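Local coordinates for putative N-acetylmuramoyl-L-alanine amidase,autolysin cwp6 (Peptoclostridium difficile, PDB 5J72), which probably cleaves the amide bond between N-acetylmuramoyl groups and L-alanine in peptidoglycan, and carries cell wall-anchoring CWB2 modules, at residues A[142-147]-A[183-188]; A[203-208]-A[229-234]; A[368-373]-A[394-399]; A[399-404]-A[487-492]. All blocks are in the same frame, centred on the assembly; numbering follows the deposited sequence.

Interaction 1: residues A[142-147]-A[183-188]; sequences ETAVEI and PILLAN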
loop_
_atom_site.group_PDB
_atom_site.type_symbol
_atom_site.label_atom_id
_atom_site.label_comp_id
_atom_site.label_asym_id
_atom_site.label_seq_id
_atom_site.Cartn_x
_atom_site.Cartn_y
_atom_site.Cartn_z
ATOM N N GLU A 142 12.122 17.860 -1.118
ATOM C CA GLU A 142 13.202 17.206 -1.838
ATOM C C GLU A 142 12.824 15.808 -2.207
ATOM O O GLU A 142 13.314 15.311 -3.225
ATOM C CB GLU A 142 14.523 17.149 -1.038
ATOM C CG GLU A 142 15.143 18.514 -0.788
ATOM C CD GLU A 142 14.501 19.241 0.380
ATOM O OE1 GLU A 142 13.823 18.608 1.216
ATOM O OE2 GLU A 142 14.662 20.465 0.453
ATOM N N THR A 143 11.986 15.138 -1.392
ATOM C CA THR A 143 11.579 13.789 -1.768
ATOM C C THR A 143 10.727 13.866 -3.078
ATOM O O THR A 143 10.931 13.011 -3.948
ATOM C CB THR A 143 10.780 13.123 -0.624
ATOM O OG1 THR A 143 11.731 12.746 0.342
ATOM C CG2 THR A 143 10.037 11.826 -1.068
ATOM N N ALA A 144 9.822 14.862 -3.200
ATOM C CA ALA A 144 9.018 14.976 -4.427
ATOM C C ALA A 144 9.978 15.195 -5.649
ATOM O O ALA A 144 9.740 14.669 -6.742
ATOM C CB ALA A 144 8.038 16.125 -4.319
ATOM N N VAL A 145 11.061 15.916 -5.443
ATOM C CA VAL A 145 12.016 16.125 -6.548
ATOM C C VAL A 145 12.684 14.818 -6.930
ATOM O O VAL A 145 12.892 14.553 -8.129
ATOM C CB VAL A 145 13.057 17.204 -6.127
ATOM C CG1 VAL A 145 14.231 17.271 -7.160
ATOM C CG2 VAL A 145 12.354 18.591 -6.062
ATOM N N GLU A 146 13.052 13.949 -5.942
ATOM C CA GLU A 146 13.708 12.717 -6.358
ATOM C C GLU A 146 12.751 11.824 -7.125
ATOM O O GLU A 146 13.184 11.067 -7.981
ATOM C CB GLU A 146 14.274 11.951 -5.160
ATOM C CG GLU A 146 15.393 12.749 -4.469
ATOM C CD GLU A 146 16.555 13.049 -5.468
ATOM O OE1 GLU A 146 16.911 14.233 -5.654
ATOM O OE2 GLU A 146 17.062 12.104 -6.078
ATOM N N ILE A 147 11.448 11.903 -6.808
ATOM C CA ILE A 147 10.447 11.091 -7.510
ATOM C C ILE A 147 10.323 11.595 -8.974
ATOM O O ILE A 147 10.232 10.814 -9.920
ATOM C CB ILE A 147 9.116 11.202 -6.738
ATOM C CG1 ILE A 147 9.192 10.371 -5.402
ATOM C CG2 ILE A 147 7.967 10.598 -7.608
ATOM C CD1 ILE A 147 8.000 10.734 -4.440
ATOM N N PRO A 183 4.560 14.740 -12.921
ATOM C CA PRO A 183 4.860 14.556 -11.522
ATOM C C PRO A 183 4.102 15.635 -10.681
ATOM O O PRO A 183 3.642 16.668 -11.231
ATOM C CB PRO A 183 6.364 14.835 -11.434
ATOM C CG PRO A 183 6.582 15.914 -12.507
ATOM C CD PRO A 183 5.630 15.465 -13.657
ATOM N N ILE A 184 4.015 15.401 -9.386
ATOM C CA ILE A 184 3.436 16.373 -8.493
ATOM C C ILE A 184 4.640 16.945 -7.699
ATOM O O ILE A 184 5.425 16.190 -7.097
ATOM C CB ILE A 184 2.460 15.703 -7.522
ATOM C CG1 ILE A 184 1.180 15.302 -8.286
ATOM C CG2 ILE A 184 2.244 16.664 -6.298
ATOM C CD1 ILE A 184 0.178 14.369 -7.500
ATOM N N LEU A 185 4.810 18.262 -7.730
ATOM C CA LEU A 185 5.851 18.876 -6.900
ATOM C C LEU A 185 5.100 19.732 -5.824
ATOM O O LEU A 185 3.914 19.995 -5.971
ATOM C CB LEU A 185 6.810 19.840 -7.684
ATOM C CG LEU A 185 7.669 19.091 -8.715
ATOM C CD1 LEU A 185 8.534 20.115 -9.509
ATOM C CD2 LEU A 185 8.545 17.972 -8.054
ATOM N N LEU A 186 5.821 20.190 -4.828
ATOM C CA LEU A 186 5.149 20.871 -3.726
ATOM C C LEU A 186 5.502 22.340 -3.536
ATOM O O LEU A 186 6.656 22.742 -3.708
ATOM C CB LEU A 186 5.552 20.116 -2.421
ATOM C CG LEU A 186 5.242 18.613 -2.459
ATOM C CD1 LEU A 186 5.759 17.949 -1.207
ATOM C CD2 LEU A 186 3.755 18.381 -2.657
ATOM N N ALA A 187 4.483 23.113 -3.133
ATOM C CA ALA A 187 4.607 24.545 -2.876
ATOM C C ALA A 187 4.166 24.859 -1.417
ATOM O O ALA A 187 3.603 23.995 -0.733
ATOM C CB ALA A 187 3.658 25.283 -3.783
ATOM N N ASN A 188 4.460 26.095 -0.983
ATOM C CA ASN A 188 3.972 26.640 0.270
ATOM C C ASN A 188 2.855 27.551 -0.186
ATOM O O ASN A 188 2.689 27.772 -1.397
ATOM C CB ASN A 188 5.058 27.393 0.995
ATOM C CG ASN A 188 6.021 26.422 1.613
ATOM O OD1 ASN A 188 5.584 25.475 2.282
ATOM N ND2 ASN A 188 7.319 26.557 1.470
HETATM O O HOH W 1 7.219 14.288 -7.898
#
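Leu185 CD2 lies over one face of the flat peptide group that joins Ala144 to Val145. It is 3.9 Å from Ala144 C and 3.7 Å from Ala144 O. The second flat group is the peptide after Ile184. Its oxygen end faces the helix, and Ala144 CB comes to 3.8 Å from Ile184 O. One water joins the two carbonyls. It donates to Ala144 O at 2.8 Å and to Ile184 O at 2.7 Å, so it spends both protons in a buried place. Helix 140-151 here runs nearly antiparallel to strand 184-187, at 159°, with the short axes 7.5 Å apart. The strand lies at one edge of the parallel four-stranded sheet of a CWB2 module; its backbone bonds to strand 158-163, at Val160 and Val162. The small Ala144 lets the helix come close. Its CB also touches Leu186 CG at 4.2 Å. Leu185 has CG beside its backbone N (chi1 -66°), which carries the branch toward the helix, and CD2 reaches Val145 CG2 at 4.3 Å. Helix 375-387, from a different CWB2 range, covers the same corner: Thr379 packs on Ala144 and Ile147, and Val375 on Leu186.

Interaction 2: residues A[203-208]-A[229-234]; sequences LNPSDV and VNVNVT
Val208 meets Val231, the residue just before the partner strand, on the buried side of a parallel pairing. The pair belongs to a beta-alpha-beta unit of strand 207-211, helix 219-228 and strand 232-236, at one edge of the parallel sheet. Val208 CG2 touches Val231 CG2 at 3.8 Å, and Ile225 of the connecting helix packs on both valines. Val231 holds CG2 between its backbone N and carbonyl carbon, and CG1 anti to the carbonyl carbon (chi1 -67°). Val231 CG1 rests on Pro205 CG at 3.8 Å. Val231 thus fits between the proline ring and Val208. Asn230 is the centre of an inverse gamma turn leading into the strand.

The backbones are joined by a parallel ladder. Asn232 N donates to Ser206 O, then Val208 N to Asn232 O, and Thr234 N to Val208 O; the last is the shortest, at 2.8 Å. All three are equally straight at the hydrogen, but the first donor is tilted 23° from the carbonyl plane of Ser206, while the other two come nearly along the C=O axis.

The face carrying Asp207 and the exposed Asn232 is looser. Their side chains cross at a slant, with carboxylate and amide planes 56° apart, and touch at 3.3 Å through Asp207 OD2 and Asn232 CB. A water sits 3.0 Å from Asp207 OD2, 2.9 Å from Asn232 O and 2.7 Å from Thr234 OG1.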
loop_
_atom_site.group_PDB
_atom_site.type_symbol
_atom_site.label_atom_id
_atom_site.label_comp_id
_atom_site.label_asym_id
_atom_site.label_seq_id
_atom_site.Cartn_x
_atom_site.Cartn_y
_atom_site.Cartn_z
ATOM N N LEU A 203 12.768 20.372 -15.372
ATOM C CA LEU A 203 11.709 19.672 -16.171
ATOM C C LEU A 203 11.316 20.467 -17.409
ATOM O O LEU A 203 10.727 19.870 -18.314
ATOM C CB LEU A 203 10.399 19.493 -15.332
ATOM C CG LEU A 203 10.607 18.506 -14.157
ATOM C CD1 LEU A 203 9.469 18.606 -13.153
ATOM C CD2 LEU A 203 10.632 17.084 -14.693
ATOM N N ASN A 204 11.562 21.782 -17.402
ATOM C CA ASN A 204 11.216 22.723 -18.501
ATOM C C ASN A 204 9.733 22.545 -18.967
ATOM O O ASN A 204 9.451 22.280 -20.134
ATOM C CB ASN A 204 12.114 22.515 -19.682
ATOM C CG ASN A 204 11.974 23.788 -20.616
ATOM O OD1 ASN A 204 11.896 24.924 -20.089
ATOM N ND2 ASN A 204 11.868 23.638 -21.852
ATOM N N PRO A 205 8.792 22.625 -18.048
ATOM C CA PRO A 205 7.390 22.448 -18.470
ATOM C C PRO A 205 6.872 23.667 -19.213
ATOM O O PRO A 205 7.449 24.758 -19.111
ATOM C CB PRO A 205 6.650 22.309 -17.123
ATOM C CG PRO A 205 7.479 23.180 -16.192
ATOM C CD PRO A 205 8.920 22.919 -16.620
ATOM N N SER A 206 5.775 23.488 -19.894
ATOM C CA SER A 206 5.020 24.569 -20.582
ATOM C C SER A 206 3.849 24.967 -19.676
ATOM O O SER A 206 3.332 26.079 -19.782
ATOM C CB SER A 206 4.348 24.008 -21.846
ATOM O OG SER A 206 5.323 23.800 -22.834
ATOM N N ASP A 207 3.400 24.051 -18.788
ATOM C CA ASP A 207 2.187 24.338 -17.992
ATOM C C ASP A 207 2.292 23.809 -16.588
ATOM O O ASP A 207 2.792 22.686 -16.389
ATOM C CB ASP A 207 0.978 23.613 -18.674
ATOM C CG ASP A 207 0.573 24.173 -20.022
ATOM O OD1 ASP A 207 1.128 23.729 -21.038
ATOM O OD2 ASP A 207 -0.301 25.074 -20.054
ATOM N N VAL A 208 1.865 24.574 -15.604
ATOM C CA VAL A 208 1.781 24.113 -14.220
ATOM C C VAL A 208 0.267 24.115 -13.856
ATOM O O VAL A 208 -0.476 25.079 -14.176
ATOM C CB VAL A 208 2.622 24.999 -13.248
ATOM C CG1 VAL A 208 2.209 24.783 -11.814
ATOM C CG2 VAL A 208 4.105 24.680 -13.398
ATOM N N VAL A 229 9.977 29.451 -14.077
ATOM C CA VAL A 229 9.771 29.036 -15.467
ATOM C C VAL A 229 8.503 29.744 -15.868
ATOM O O VAL A 229 7.499 29.621 -15.150
ATOM C CB VAL A 229 9.630 27.498 -15.615
ATOM C CG1 VAL A 229 9.502 27.104 -17.098
ATOM C CG2 VAL A 229 10.849 26.805 -14.985
ATOM N N ASN A 230 8.528 30.509 -17.001
ATOM C CA ASN A 230 7.365 31.306 -17.379
ATOM C C ASN A 230 6.283 30.481 -18.022
ATOM O O ASN A 230 5.931 30.673 -19.190
ATOM C CB ASN A 230 7.780 32.429 -18.326
ATOM C CG ASN A 230 6.688 33.456 -18.448
ATOM O OD1 ASN A 230 5.940 33.670 -17.459
ATOM N ND2 ASN A 230 6.517 34.154 -19.556
ATOM N N VAL A 231 5.707 29.560 -17.218
ATOM C CA VAL A 231 4.659 28.684 -17.726
ATOM C C VAL A 231 3.247 29.297 -17.691
ATOM O O VAL A 231 3.019 30.291 -17.027
ATOM C CB VAL A 231 4.580 27.458 -16.765
ATOM C CG1 VAL A 231 5.865 26.604 -16.852
ATOM C CG2 VAL A 231 4.332 27.947 -15.306
ATOM N N ASN A 232 2.315 28.649 -18.393
ATOM C CA ASN A 232 0.903 28.942 -18.270
ATOM C C ASN A 232 0.467 28.276 -16.994
ATOM O O ASN A 232 0.780 27.075 -16.799
ATOM C CB ASN A 232 0.152 28.307 -19.371
ATOM C CG ASN A 232 0.497 28.948 -20.675
ATOM O OD1 ASN A 232 0.570 28.228 -21.676
ATOM N ND2 ASN A 232 0.797 30.246 -20.718
ATOM N N VAL A 233 -0.236 28.992 -16.108
ATOM C CA VAL A 233 -0.670 28.359 -14.884
ATOM C C VAL A 233 -2.186 28.073 -14.893
ATOM O O VAL A 233 -2.992 29.019 -14.991
ATOM C CB VAL A 233 -0.310 29.210 -13.673
ATOM C CG1 VAL A 233 -0.927 28.592 -12.429
ATOM C CG2 VAL A 233 1.205 29.309 -13.507
ATOM N N THR A 234 -2.594 26.795 -14.812
ATOM C CA THR A 234 -4.012 26.429 -14.760
ATOM C C THR A 234 -4.343 26.215 -13.329
ATOM O O THR A 234 -3.477 25.809 -12.521
ATOM C CB THR A 234 -4.246 25.133 -15.557
ATOM O OG1 THR A 234 -4.189 25.461 -16.953
ATOM C CG2 THR A 234 -5.612 24.471 -15.264
HETATM O O HOH W 2 -1.538 25.494 -17.408
#

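Interaction 3: residues A[368-373]-A[394-399]; sequences VAKSDI and TPKTYV
Ser371 N donates to Thr394 O at 2.9 Å, and Thr394 N donates to Ala369 O at 3.2 Å. These two bonds close the last parallel pairing of strands 362-370 and 391-394. The second is longer, but its donor comes from almost straight beyond the Ala369 oxygen. In the first, the donor stands 60° out of the carbonyl plane, as the chains turn out of the sheet.

Beyond the strand ends the side chains take over. Lys396 NZ forms a salt bridge with Asp372 OD1 at 3.1 Å, reaching it on the syn side but 31° out of the carboxylate plane. The lysine bends at chi3 and chi4 to get there, while Asp372 keeps CG between its backbone N and carbonyl carbon (chi1 53°). Lys370 crosses beside Lys396, and Lys370 CD presses on Lys396 CG at 3.5 Å, tighter than usual. One water gathers the three polar ends. It accepts from Lys370 NZ and from Lys396 NZ, and donates to Asp372 OD1 at 2.7 Å.

The next shell sets these groups. Lys370 NZ also bonds to Asp420 O. Ser371 OG bonds to His347 NE2 and lies over the ring nitrogen of Pro395, a contact and not a hydrogen bond. Thr394 OG1 donates to Tyr398 O at 2.9 Å on a lone pair, which ties the turn after the strand back to its beginning. Both segments belong to the third CWB2 repeat of the sequence, at the C-terminal ends of two neighbouring parallel strands.

Lys370 NZ and Lys396 NZ are only 4.7 Å apart. The shared water, Asp372 and Asp420 O probably offset their like charge.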
loop_
_atom_site.group_PDB
_atom_site.type_symbol
_atom_site.label_atom_id
_atom_site.label_comp_id
_atom_site.label_asym_id
_atom_site.label_seq_id
_atom_site.Cartn_x
_atom_site.Cartn_y
_atom_site.Cartn_z
ATOM N N VAL A 368 7.090 1.923 -1.241
ATOM C CA VAL A 368 6.806 1.870 0.203
ATOM C C VAL A 368 6.961 3.211 0.852
ATOM O O VAL A 368 8.043 3.774 0.825
ATOM C CB VAL A 368 7.805 0.868 0.875
ATOM C CG1 VAL A 368 7.551 0.842 2.415
ATOM C CG2 VAL A 368 7.616 -0.516 0.272
ATOM N N ALA A 369 5.860 3.747 1.433
ATOM C CA ALA A 369 5.867 5.036 2.071
ATOM C C ALA A 369 5.480 4.891 3.569
ATOM O O ALA A 369 4.823 3.928 3.973
ATOM C CB ALA A 369 4.811 5.945 1.409
ATOM N N LYS A 370 5.915 5.858 4.365
ATOM C CA LYS A 370 5.597 5.905 5.776
ATOM C C LYS A 370 4.132 6.169 5.919
ATOM O O LYS A 370 3.625 7.036 5.215
ATOM C CB LYS A 370 6.389 7.055 6.405
ATOM C CG LYS A 370 7.894 6.751 6.460
ATOM C CD LYS A 370 8.726 7.955 7.038
ATOM C CE LYS A 370 8.724 9.148 6.111
ATOM N NZ LYS A 370 9.229 10.385 6.773
ATOM N N SER A 371 3.418 5.532 6.859
ATOM C CA SER A 371 1.972 5.776 6.950
ATOM C C SER A 371 1.630 6.916 7.874
ATOM O O SER A 371 0.442 7.201 8.035
ATOM C CB SER A 371 1.269 4.533 7.475
ATOM O OG SER A 371 1.885 4.152 8.696
ATOM N N ASP A 372 2.617 7.562 8.501
ATOM C CA ASP A 372 2.277 8.675 9.406
ATOM C C ASP A 372 2.078 9.995 8.706
ATOM O O ASP A 372 1.617 10.932 9.338
ATOM C CB ASP A 372 3.343 8.886 10.509
ATOM C CG ASP A 372 4.764 9.031 10.009
ATOM O OD1 ASP A 372 5.490 9.905 10.521
ATOM O OD2 ASP A 372 5.165 8.265 9.138
ATOM N N ILE A 373 2.393 10.099 7.447
ATOM C CA ILE A 373 2.176 11.372 6.774
ATOM C C ILE A 373 1.359 11.093 5.535
ATOM O O ILE A 373 1.248 9.924 5.134
ATOM C CB ILE A 373 3.523 12.002 6.435
ATOM C CG1 ILE A 373 4.408 10.973 5.722
ATOM C CG2 ILE A 373 4.211 12.491 7.738
ATOM C CD1 ILE A 373 5.747 11.572 5.399
ATOM N N THR A 394 3.317 1.846 5.821
ATOM C CA THR A 394 3.567 1.132 7.072
ATOM C C THR A 394 4.298 2.106 7.928
ATOM O O THR A 394 4.898 3.068 7.446
ATOM C CB THR A 394 4.363 -0.156 6.796
ATOM O OG1 THR A 394 4.282 -1.011 7.951
ATOM C CG2 THR A 394 5.849 0.124 6.446
ATOM N N PRO A 395 4.240 1.919 9.263
ATOM C CA PRO A 395 4.967 2.887 10.085
ATOM C C PRO A 395 6.487 2.798 9.897
ATOM O O PRO A 395 7.002 1.805 9.416
ATOM C CB PRO A 395 4.525 2.503 11.543
ATOM C CG PRO A 395 3.193 1.856 11.350
ATOM C CD PRO A 395 3.413 1.018 10.087
ATOM N N LYS A 396 7.191 3.812 10.363
ATOM C CA LYS A 396 8.655 3.853 10.193
ATOM C C LYS A 396 9.377 2.719 10.907
ATOM O O LYS A 396 10.401 2.267 10.429
ATOM C CB LYS A 396 9.210 5.162 10.781
ATOM C CG LYS A 396 8.681 6.414 10.162
ATOM C CD LYS A 396 9.430 7.581 10.793
ATOM C CE LYS A 396 8.567 8.294 11.779
ATOM N NZ LYS A 396 8.416 9.719 11.402
ATOM N N THR A 397 8.831 2.240 12.056
ATOM C CA THR A 397 9.572 1.244 12.835
ATOM C C THR A 397 9.087 -0.180 12.750
ATOM O O THR A 397 9.727 -1.027 13.354
ATOM C CB THR A 397 9.616 1.703 14.324
ATOM O OG1 THR A 397 8.274 1.625 14.820
ATOM C CG2 THR A 397 10.122 3.160 14.500
ATOM N N TYR A 398 7.998 -0.514 12.036
ATOM C CA TYR A 398 7.655 -1.921 11.907
ATOM C C TYR A 398 6.816 -2.214 10.687
ATOM O O TYR A 398 6.174 -1.302 10.157
ATOM C CB TYR A 398 6.866 -2.444 13.173
ATOM C CG TYR A 398 5.526 -1.765 13.407
ATOM C CD1 TYR A 398 5.451 -0.533 14.045
ATOM C CD2 TYR A 398 4.334 -2.379 13.027
ATOM C CE1 TYR A 398 4.227 0.079 14.304
ATOM C CE2 TYR A 398 3.100 -1.775 13.288
ATOM C CZ TYR A 398 3.060 -0.546 13.924
ATOM O OH TYR A 398 1.870 0.079 14.168
ATOM N N VAL A 399 6.827 -3.432 10.228
ATOM C CA VAL A 399 5.980 -3.819 9.127
ATOM C C VAL A 399 4.624 -4.133 9.750
ATOM O O VAL A 399 4.530 -5.004 10.633
ATOM C CB VAL A 399 6.512 -5.046 8.391
ATOM C CG1 VAL A 399 5.516 -5.489 7.284
ATOM C CG2 VAL A 399 7.890 -4.742 7.796
HETATM O O HOH W 3 7.593 10.683 9.040
#

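Interaction 4: residues A[399-404]-A[487-492]; sequences VSAYHS and ATTEYL
Glu490 reaches from its helix to the 399-404 turn with both carboxylate oxygens. The hydrogen bonds come first. Ser400 OG donates to Glu490 OE2 at 2.7 Å, on the syn side and 17° out of the carboxylate plane. Ala401 N donates to Glu490 OE1 at 2.8 Å, on the syn lone pair. The two bonds fix the rotation of the buried carboxylate. Glu490 has CG anti to its backbone N (chi1 -167°) and bends at chi2, which lays the carboxylate against the turn. Ser400 OG also accepts from Tyr402 N at 3.2 Å. This ST turn holds the hydroxyl in place for the glutamate.

One apolar contact lies beside them. Ala401 CB packs on Thr489 CG2 at 3.6 Å.

The aromatic contact is looser. The Tyr402 and Glu490 side chains cross at about a right angle, and their ring and carboxylate planes are 64° apart. Tyr402 OH comes to 3.9 Å from Ala487 CA and bonds to Lys623 of helix 619-637. His347 of helix 346-357 packs on both Ser400 and Glu490.

Segment 399-404 falls in a CWB2 range and helix 477-494 in the amidase range, so this is a buried interface between a cell wall-binding module and the zinc-binding domain of the amidase family.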
loop_
_atom_site.group_PDB
_atom_site.type_symbol
_atom_site.label_atom_id
_atom_site.label_comp_id
_atom_site.label_asym_id
_atom_site.label_seq_id
_atom_site.Cartn_x
_atom_site.Cartn_y
_atom_site.Cartn_z
ATOM N N VAL A 399 6.827 -3.432 10.228
ATOM C CA VAL A 399 5.980 -3.819 9.127
ATOM C C VAL A 399 4.624 -4.133 9.750
ATOM O O VAL A 399 4.530 -5.004 10.633
ATOM C CB VAL A 399 6.512 -5.046 8.391
ATOM C CG1 VAL A 399 5.516 -5.489 7.284
ATOM C CG2 VAL A 399 7.890 -4.742 7.796
ATOM N N SER A 400 3.586 -3.446 9.346
ATOM C CA SER A 400 2.283 -3.786 9.868
ATOM C C SER A 400 1.900 -5.260 9.653
ATOM O O SER A 400 2.115 -5.887 8.609
ATOM C CB SER A 400 1.214 -2.887 9.224
ATOM O OG SER A 400 -0.081 -3.377 9.535
ATOM N N ALA A 401 1.276 -5.868 10.701
ATOM C CA ALA A 401 0.848 -7.270 10.603
ATOM C C ALA A 401 -0.169 -7.508 9.525
ATOM O O ALA A 401 -0.279 -8.599 8.975
ATOM C CB ALA A 401 0.234 -7.705 11.979
ATOM N N TYR A 402 -0.932 -6.470 9.163
ATOM C CA TYR A 402 -1.967 -6.677 8.120
ATOM C C TYR A 402 -1.320 -6.936 6.727
ATOM O O TYR A 402 -1.999 -7.462 5.845
ATOM C CB TYR A 402 -2.846 -5.419 8.039
ATOM C CG TYR A 402 -3.671 -5.239 9.298
ATOM C CD1 TYR A 402 -4.708 -6.112 9.608
ATOM C CD2 TYR A 402 -3.404 -4.213 10.177
ATOM C CE1 TYR A 402 -5.464 -5.960 10.776
ATOM C CE2 TYR A 402 -4.134 -4.057 11.357
ATOM C CZ TYR A 402 -5.158 -4.936 11.649
ATOM O OH TYR A 402 -5.850 -4.771 12.846
ATOM N N HIS A 403 -0.042 -6.580 6.564
ATOM C CA HIS A 403 0.670 -6.826 5.281
ATOM C C HIS A 403 1.241 -8.222 5.189
ATOM O O HIS A 403 1.679 -8.630 4.121
ATOM C CB HIS A 403 1.863 -5.833 5.121
ATOM C CG HIS A 403 1.409 -4.418 4.992
ATOM N ND1 HIS A 403 0.315 -4.071 4.204
ATOM C CD2 HIS A 403 1.838 -3.283 5.584
ATOM C CE1 HIS A 403 0.115 -2.761 4.339
ATOM N NE2 HIS A 403 1.023 -2.260 5.158
ATOM N N SER A 404 1.186 -9.013 6.296
ATOM C CA SER A 404 1.882 -10.301 6.257
ATOM C C SER A 404 1.532 -11.190 5.148
ATOM O O SER A 404 2.427 -11.746 4.510
ATOM C CB SER A 404 1.641 -11.083 7.558
ATOM O OG SER A 404 2.099 -10.301 8.631
ATOM N N ALA A 487 -4.616 -7.428 15.493
ATOM C CA ALA A 487 -4.599 -6.139 16.241
ATOM C C ALA A 487 -3.644 -6.227 17.441
ATOM O O ALA A 487 -2.959 -5.254 17.760
ATOM C CB ALA A 487 -6.009 -5.808 16.675
ATOM N N THR A 488 -3.601 -7.386 18.139
ATOM C CA THR A 488 -2.644 -7.552 19.223
ATOM C C THR A 488 -1.224 -7.452 18.702
ATOM O O THR A 488 -0.333 -6.839 19.316
ATOM C CB THR A 488 -2.815 -8.983 19.850
ATOM O OG1 THR A 488 -4.148 -9.082 20.322
ATOM C CG2 THR A 488 -1.764 -9.244 21.002
ATOM N N THR A 489 -0.965 -8.124 17.551
ATOM C CA THR A 489 0.379 -8.083 16.991
ATOM C C THR A 489 0.764 -6.634 16.638
ATOM O O THR A 489 1.892 -6.185 16.905
ATOM C CB THR A 489 0.411 -8.997 15.689
ATOM O OG1 THR A 489 0.164 -10.333 16.139
ATOM C CG2 THR A 489 1.768 -8.997 15.012
ATOM N N GLU A 490 -0.166 -5.943 16.037
ATOM C CA GLU A 490 0.087 -4.564 15.589
ATOM C C GLU A 490 0.464 -3.677 16.845
ATOM O O GLU A 490 1.403 -2.904 16.794
ATOM C CB GLU A 490 -1.195 -3.999 14.987
ATOM C CG GLU A 490 -0.863 -2.724 14.246
ATOM C CD GLU A 490 -0.275 -3.059 12.840
ATOM O OE1 GLU A 490 0.297 -4.150 12.646
ATOM O OE2 GLU A 490 -0.410 -2.227 11.951
ATOM N N TYR A 491 -0.280 -3.849 17.954
ATOM C CA TYR A 491 0.042 -3.052 19.158
ATOM C C TYR A 491 1.397 -3.412 19.660
ATOM O O TYR A 491 2.224 -2.520 19.917
ATOM C CB TYR A 491 -1.000 -3.277 20.244
ATOM C CG TYR A 491 -0.592 -2.508 21.494
ATOM C CD1 TYR A 491 -0.871 -1.153 21.617
ATOM C CD2 TYR A 491 0.156 -3.120 22.495
ATOM C CE1 TYR A 491 -0.400 -0.418 22.702
ATOM C CE2 TYR A 491 0.621 -2.399 23.601
ATOM C CZ TYR A 491 0.344 -1.048 23.693
ATOM O OH TYR A 491 0.817 -0.339 24.777
ATOM N N LEU A 492 1.704 -4.712 19.787
ATOM C CA LEU A 492 3.023 -5.083 20.311
ATOM C C LEU A 492 4.166 -4.567 19.447
ATOM O O LEU A 492 5.200 -4.104 19.966
ATOM C CB LEU A 492 3.120 -6.626 20.418
ATOM C CG LEU A 492 2.180 -7.173 21.532
ATOM C CD1 LEU A 492 2.101 -8.709 21.485
ATOM C CD2 LEU A 492 2.784 -6.749 22.922
#

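The four contacts follow one another along the chain, from interaction 1 to interaction 4. Interactions 1 and 2 share the parallel sheet of the first CWB2 module, with centres about 15 Å apart. They involve its two outermost strands, 184-187 and 232-236, and touch through Pro183 and Leu185 on Leu203. Interaction 3 is in the third CWB2 range, its centre about 19 Å from that of interaction 1. Helix 375-387, between its segments, packs on interaction 1. Interactions 3 and 4, centres about 12 Å apart, share Val399, and Tyr398 packs on Glu490. The series leads from the first CWB2 module to the amidase domain; interactions 2 and 4, centres about 44 Å apart, lie on opposite sides of the chain's centre.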